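Local coordinates for Tni2 (Pseudomonas fluorescens, PDB 6B12), which is probably an immunity protein that binds and neutralises the interbacterial toxin Tne2, an NAD(P)+-hydrolysing effector of the type VI secretion system, at residues L45-I57 with H64-V76. Sequence-based numbering, arbitrary orientation.
Sequences LLSVVNSRGLLAI and HLAILWNDDDTGV
Leu55 and Leu68 form a hydrogen-bonded pair in the antiparallel β-hairpin of strands 54-58 and 64-70, whose axes come within 4.6 Å in the segments 54-57 and 64-70. Reciprocal backbone bonds link this pair and also Ile57 with Ala66. On the face carrying these four side chains, Ile57 CG1 packs on Ala66 CB, and Phe111 and Tyr108 of strand 102-112 add cover. The other face holds the non-hydrogen-bonded pairs Leu54-Trp69 and Ala56-Ile67. Ile67 CG1 lies opposite the carbonyl carbon (chi1 -53°), and a second bend about CB-CG1 brings CD1 to 3.5 Å from Ala56 CB; the same methyl meets Val48 CG2 tip to tip.

Val48 belongs to strand 44-49, which the type I turn Asn50-Gly53 connects to the hairpin. Asn50 clamps this junction. Its CB sits 3.6 Å from the centroid of the Trp69 six-membered ring, almost straight above it, in a CH-π contact. Because CG is swung anti to the backbone N (chi1 -174°), the amide continues across the same indole face, its plane tilted 32° from the ring; CG lies toward the fusion bond, nearest Trp69 CE2 at 3.8 Å. OD1 accepts the N-H of Arg52, two residues on, from above its carbonyl plane, closing an Asx turn, while ND2 lies over the five-membered ring, 3.4 Å from Trp69 CE2, and donates at 3.0 Å to an in-plane lone pair of Asn70 O. Bonds at both ends fix the amide's rotation.

Asn70 returns the grip, its ND2 reaching Arg52 O at 2.9 Å; its OD1 bonds a basic side chain of the partner protein chain. One face of the Arg52 guanidinium lies over Asp71 O, offset toward its rim. A water accepts from Arg52 NH1 and donates to Asn70 O at 2.8 Å, giving that carbonyl a second donor besides Asn50 ND2.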
loop_
_atom_site.group_PDB
_atom_site.type_symbol
_atom_site.label_atom_id
_atom_site.label_comp_id
_atom_site.label_asym_id
_atom_site.label_seq_id
_atom_site.Cartn_x
_atom_site.Cartn_y
_atom_site.Cartn_z
ATOM N N LEU C 45 14.372 -20.968 -14.782
ATOM C CA LEU C 45 13.311 -20.525 -13.896
ATOM C C LEU C 45 13.941 -20.164 -12.559
ATOM O O LEU C 45 14.728 -20.944 -12.010
ATOM C CB LEU C 45 12.283 -21.641 -13.696
ATOM C CG LEU C 45 10.898 -21.159 -13.305
ATOM C CD1 LEU C 45 10.287 -20.414 -14.499
ATOM C CD2 LEU C 45 10.072 -22.368 -12.916
ATOM N N LEU C 46 13.613 -18.986 -12.061
ATOM C CA LEU C 46 14.200 -18.473 -10.832
ATOM C C LEU C 46 13.074 -18.120 -9.881
ATOM O O LEU C 46 11.962 -17.793 -10.302
ATOM C CB LEU C 46 15.071 -17.242 -11.111
ATOM C CG LEU C 46 16.197 -17.553 -12.109
ATOM C CD1 LEU C 46 16.742 -16.255 -12.658
ATOM C CD2 LEU C 46 17.295 -18.333 -11.373
ATOM N N SER C 47 13.368 -18.159 -8.592
ATOM C CA SER C 47 12.303 -17.838 -7.657
ATOM C C SER C 47 12.884 -17.324 -6.353
ATOM O O SER C 47 14.064 -17.506 -6.062
ATOM C CB SER C 47 11.435 -19.063 -7.376
ATOM O OG SER C 47 12.214 -20.034 -6.706
ATOM N N VAL C 48 12.015 -16.693 -5.571
ATOM C CA VAL C 48 12.252 -16.421 -4.153
ATOM C C VAL C 48 11.042 -16.921 -3.381
ATOM O O VAL C 48 9.908 -16.822 -3.857
ATOM C CB VAL C 48 12.497 -14.922 -3.901
ATOM C CG1 VAL C 48 13.825 -14.508 -4.564
ATOM C CG2 VAL C 48 11.331 -14.092 -4.452
ATOM N N VAL C 49 11.274 -17.487 -2.200
ATOM C CA VAL C 49 10.200 -18.141 -1.457
ATOM C C VAL C 49 10.272 -17.683 -0.014
ATOM O O VAL C 49 11.349 -17.712 0.581
ATOM C CB VAL C 49 10.325 -19.676 -1.508
ATOM C CG1 VAL C 49 9.200 -20.325 -0.681
ATOM C CG2 VAL C 49 10.354 -20.165 -2.945
ATOM N N ASN C 50 9.137 -17.277 0.547
ATOM C CA ASN C 50 9.089 -16.875 1.957
ATOM C C ASN C 50 7.769 -17.361 2.535
ATOM O O ASN C 50 6.719 -16.836 2.169
ATOM C CB ASN C 50 9.237 -15.350 2.084
ATOM C CG ASN C 50 9.337 -14.894 3.534
ATOM O OD1 ASN C 50 9.235 -15.707 4.444
ATOM N ND2 ASN C 50 9.535 -13.604 3.749
ATOM N N SER C 51 7.803 -18.350 3.446
ATOM C CA SER C 51 6.528 -18.861 3.950
ATOM C C SER C 51 5.812 -17.826 4.813
ATOM O O SER C 51 4.594 -17.925 5.017
ATOM C CB SER C 51 6.751 -20.165 4.715
ATOM O OG SER C 51 7.466 -19.951 5.914
ATOM N N ARG C 52 6.530 -16.798 5.273
ATOM C CA ARG C 52 5.916 -15.685 5.984
ATOM C C ARG C 52 5.185 -14.707 5.086
ATOM O O ARG C 52 4.467 -13.840 5.604
ATOM C CB ARG C 52 6.980 -14.910 6.757
ATOM C CG ARG C 52 7.548 -15.706 7.905
ATOM C CD ARG C 52 8.750 -15.013 8.496
ATOM N NE ARG C 52 9.059 -15.598 9.805
ATOM C CZ ARG C 52 10.287 -15.690 10.289
ATOM N NH1 ARG C 52 11.307 -15.247 9.570
ATOM N NH2 ARG C 52 10.492 -16.229 11.482
ATOM N N GLY C 53 5.379 -14.798 3.779
ATOM C CA GLY C 53 4.732 -13.915 2.839
ATOM C C GLY C 53 5.701 -12.900 2.247
ATOM O O GLY C 53 6.702 -12.501 2.870
ATOM N N LEU C 54 5.404 -12.480 1.019
ATOM C CA LEU C 54 6.206 -11.474 0.336
ATOM C C LEU C 54 5.318 -10.715 -0.629
ATOM O O LEU C 54 4.247 -11.177 -1.015
ATOM C CB LEU C 54 7.392 -12.106 -0.402
ATOM C CG LEU C 54 7.035 -13.101 -1.524
ATOM C CD1 LEU C 54 6.979 -12.430 -2.900
ATOM C CD2 LEU C 54 8.047 -14.259 -1.576
ATOM N N LEU C 55 5.778 -9.531 -1.022
ATOM C CA LEU C 55 5.096 -8.730 -2.023
ATOM C C LEU C 55 6.136 -8.469 -3.092
ATOM O O LEU C 55 7.202 -7.936 -2.780
ATOM C CB LEU C 55 4.564 -7.433 -1.398
ATOM C CG LEU C 55 3.613 -6.527 -2.162
ATOM C CD1 LEU C 55 2.289 -7.245 -2.526
ATOM C CD2 LEU C 55 3.335 -5.308 -1.296
ATOM N N ALA C 56 5.845 -8.869 -4.336
ATOM C CA ALA C 56 6.847 -8.797 -5.403
ATOM C C ALA C 56 6.282 -8.059 -6.600
ATOM O O ALA C 56 5.124 -8.279 -6.979
ATOM C CB ALA C 56 7.294 -10.204 -5.865
ATOM N N ILE C 57 7.102 -7.191 -7.200
ATOM C CA ILE C 57 6.761 -6.560 -8.470
ATOM C C ILE C 57 7.952 -6.696 -9.403
ATOM O O ILE C 57 9.099 -6.847 -8.972
ATOM C CB ILE C 57 6.371 -5.064 -8.338
ATOM C CG1 ILE C 57 7.501 -4.280 -7.661
ATOM C CG2 ILE C 57 5.040 -4.914 -7.574
ATOM C CD1 ILE C 57 7.458 -2.781 -7.934
ATOM N N HIS C 64 14.888 -6.093 -13.029
ATOM C CA HIS C 64 14.955 -6.162 -11.582
ATOM C C HIS C 64 13.585 -6.516 -11.050
ATOM O O HIS C 64 12.552 -6.221 -11.665
ATOM C CB HIS C 64 15.411 -4.820 -10.983
ATOM C CG HIS C 64 16.763 -4.399 -11.437
ATOM N ND1 HIS C 64 16.962 -3.547 -12.504
ATOM C CD2 HIS C 64 17.992 -4.712 -10.964
ATOM C CE1 HIS C 64 18.257 -3.340 -12.656
ATOM N NE2 HIS C 64 18.906 -4.044 -11.747
ATOM N N LEU C 65 13.584 -7.118 -9.867
ATOM C CA LEU C 65 12.370 -7.283 -9.091
ATOM C C LEU C 65 12.533 -6.509 -7.791
ATOM O O LEU C 65 13.636 -6.420 -7.242
ATOM C CB LEU C 65 12.102 -8.758 -8.788
ATOM C CG LEU C 65 11.907 -9.572 -10.091
ATOM C CD1 LEU C 65 13.193 -10.336 -10.379
ATOM C CD2 LEU C 65 10.726 -10.500 -9.957
ATOM N N ALA C 66 11.452 -5.918 -7.324
ATOM C CA ALA C 66 11.430 -5.357 -5.980
ATOM C C ALA C 66 10.627 -6.320 -5.122
ATOM O O ALA C 66 9.504 -6.685 -5.484
ATOM C CB ALA C 66 10.814 -3.963 -5.958
ATOM N N ILE C 67 11.200 -6.720 -3.990
ATOM C CA ILE C 67 10.627 -7.766 -3.161
ATOM C C ILE C 67 10.488 -7.202 -1.762
ATOM O O ILE C 67 11.501 -6.897 -1.133
ATOM C CB ILE C 67 11.520 -9.019 -3.113
ATOM C CG1 ILE C 67 11.900 -9.534 -4.513
ATOM C CG2 ILE C 67 10.828 -10.083 -2.268
ATOM C CD1 ILE C 67 10.765 -10.061 -5.256
ATOM N N LEU C 68 9.262 -7.110 -1.260
ATOM C CA LEU C 68 9.028 -6.732 0.134
ATOM C C LEU C 68 8.832 -8.023 0.919
ATOM O O LEU C 68 7.841 -8.733 0.723
ATOM C CB LEU C 68 7.821 -5.815 0.236
ATOM C CG LEU C 68 7.563 -5.273 1.633
ATOM C CD1 LEU C 68 8.770 -4.493 2.176
ATOM C CD2 LEU C 68 6.329 -4.405 1.543
ATOM N N TRP C 69 9.774 -8.307 1.817
ATOM C CA TRP C 69 9.976 -9.620 2.417
ATOM C C TRP C 69 9.506 -9.587 3.865
ATOM O O TRP C 69 10.055 -8.824 4.662
ATOM C CB TRP C 69 11.467 -9.931 2.341
ATOM C CG TRP C 69 11.949 -11.302 2.680
ATOM C CD1 TRP C 69 12.512 -11.718 3.871
ATOM C CD2 TRP C 69 12.047 -12.402 1.783
ATOM N NE1 TRP C 69 12.923 -13.027 3.754
ATOM C CE2 TRP C 69 12.661 -13.459 2.477
ATOM C CE3 TRP C 69 11.688 -12.588 0.436
ATOM C CZ2 TRP C 69 12.884 -14.697 1.887
ATOM C CZ3 TRP C 69 11.912 -13.823 -0.143
ATOM C CH2 TRP C 69 12.509 -14.849 0.578
ATOM N N ASN C 70 8.516 -10.416 4.211
ATOM C CA ASN C 70 8.002 -10.381 5.583
ATOM C C ASN C 70 9.021 -10.991 6.535
ATOM O O ASN C 70 9.552 -12.076 6.277
ATOM C CB ASN C 70 6.676 -11.133 5.699
ATOM C CG ASN C 70 5.532 -10.380 5.077
ATOM O OD1 ASN C 70 5.678 -9.210 4.722
ATOM N ND2 ASN C 70 4.384 -11.041 4.935
ATOM N N ASP C 71 9.273 -10.305 7.666
ATOM C CA ASP C 71 10.311 -10.737 8.602
ATOM C C ASP C 71 9.779 -11.459 9.828
ATOM O O ASP C 71 10.578 -11.974 10.617
ATOM C CB ASP C 71 11.156 -9.537 9.057
ATOM C CG ASP C 71 12.038 -8.985 7.922
ATOM O OD1 ASP C 71 12.606 -9.791 7.149
ATOM O OD2 ASP C 71 12.168 -7.748 7.809
ATOM N N ASP C 72 8.470 -11.517 10.018
ATOM C CA ASP C 72 7.947 -12.305 11.122
ATOM C C ASP C 72 6.567 -12.829 10.731
ATOM O O ASP C 72 6.184 -12.781 9.559
ATOM C CB ASP C 72 7.973 -11.474 12.420
ATOM C CG ASP C 72 7.056 -10.275 12.382
ATOM O OD1 ASP C 72 6.148 -10.206 11.541
ATOM O OD2 ASP C 72 7.223 -9.386 13.248
ATOM N N ASP C 73 5.809 -13.313 11.724
ATOM C CA ASP C 73 4.539 -13.968 11.451
ATOM C C ASP C 73 3.373 -12.995 11.382
ATOM O O ASP C 73 2.226 -13.436 11.240
ATOM C CB ASP C 73 4.253 -15.057 12.500
ATOM C CG ASP C 73 4.000 -14.498 13.900
ATOM O OD1 ASP C 73 4.203 -13.283 14.135
ATOM O OD2 ASP C 73 3.601 -15.294 14.786
ATOM N N THR C 74 3.641 -11.690 11.451
ATOM C CA THR C 74 2.565 -10.712 11.549
ATOM C C THR C 74 2.142 -10.121 10.220
ATOM O O THR C 74 1.042 -9.565 10.142
ATOM C CB THR C 74 2.971 -9.557 12.467
ATOM O OG1 THR C 74 3.920 -8.726 11.784
ATOM C CG2 THR C 74 3.585 -10.095 13.754
ATOM N N GLY C 75 2.986 -10.190 9.181
ATOM C CA GLY C 75 2.729 -9.490 7.935
ATOM C C GLY C 75 3.088 -8.017 7.931
ATOM O O GLY C 75 2.947 -7.369 6.894
ATOM N N VAL C 76 3.542 -7.462 9.060
ATOM C CA VAL C 76 3.896 -6.055 9.165
ATOM C C VAL C 76 5.394 -5.863 8.954
ATOM O O VAL C 76 5.817 -5.254 7.961
ATOM C CB VAL C 76 3.470 -5.495 10.537
ATOM C CG1 VAL C 76 3.959 -4.050 10.701
ATOM C CG2 VAL C 76 1.959 -5.589 10.693
HETATM O O HOH W 1 3.845 -13.209 8.144
HETATM O O HOH W 2 11.582 -13.866 6.950
#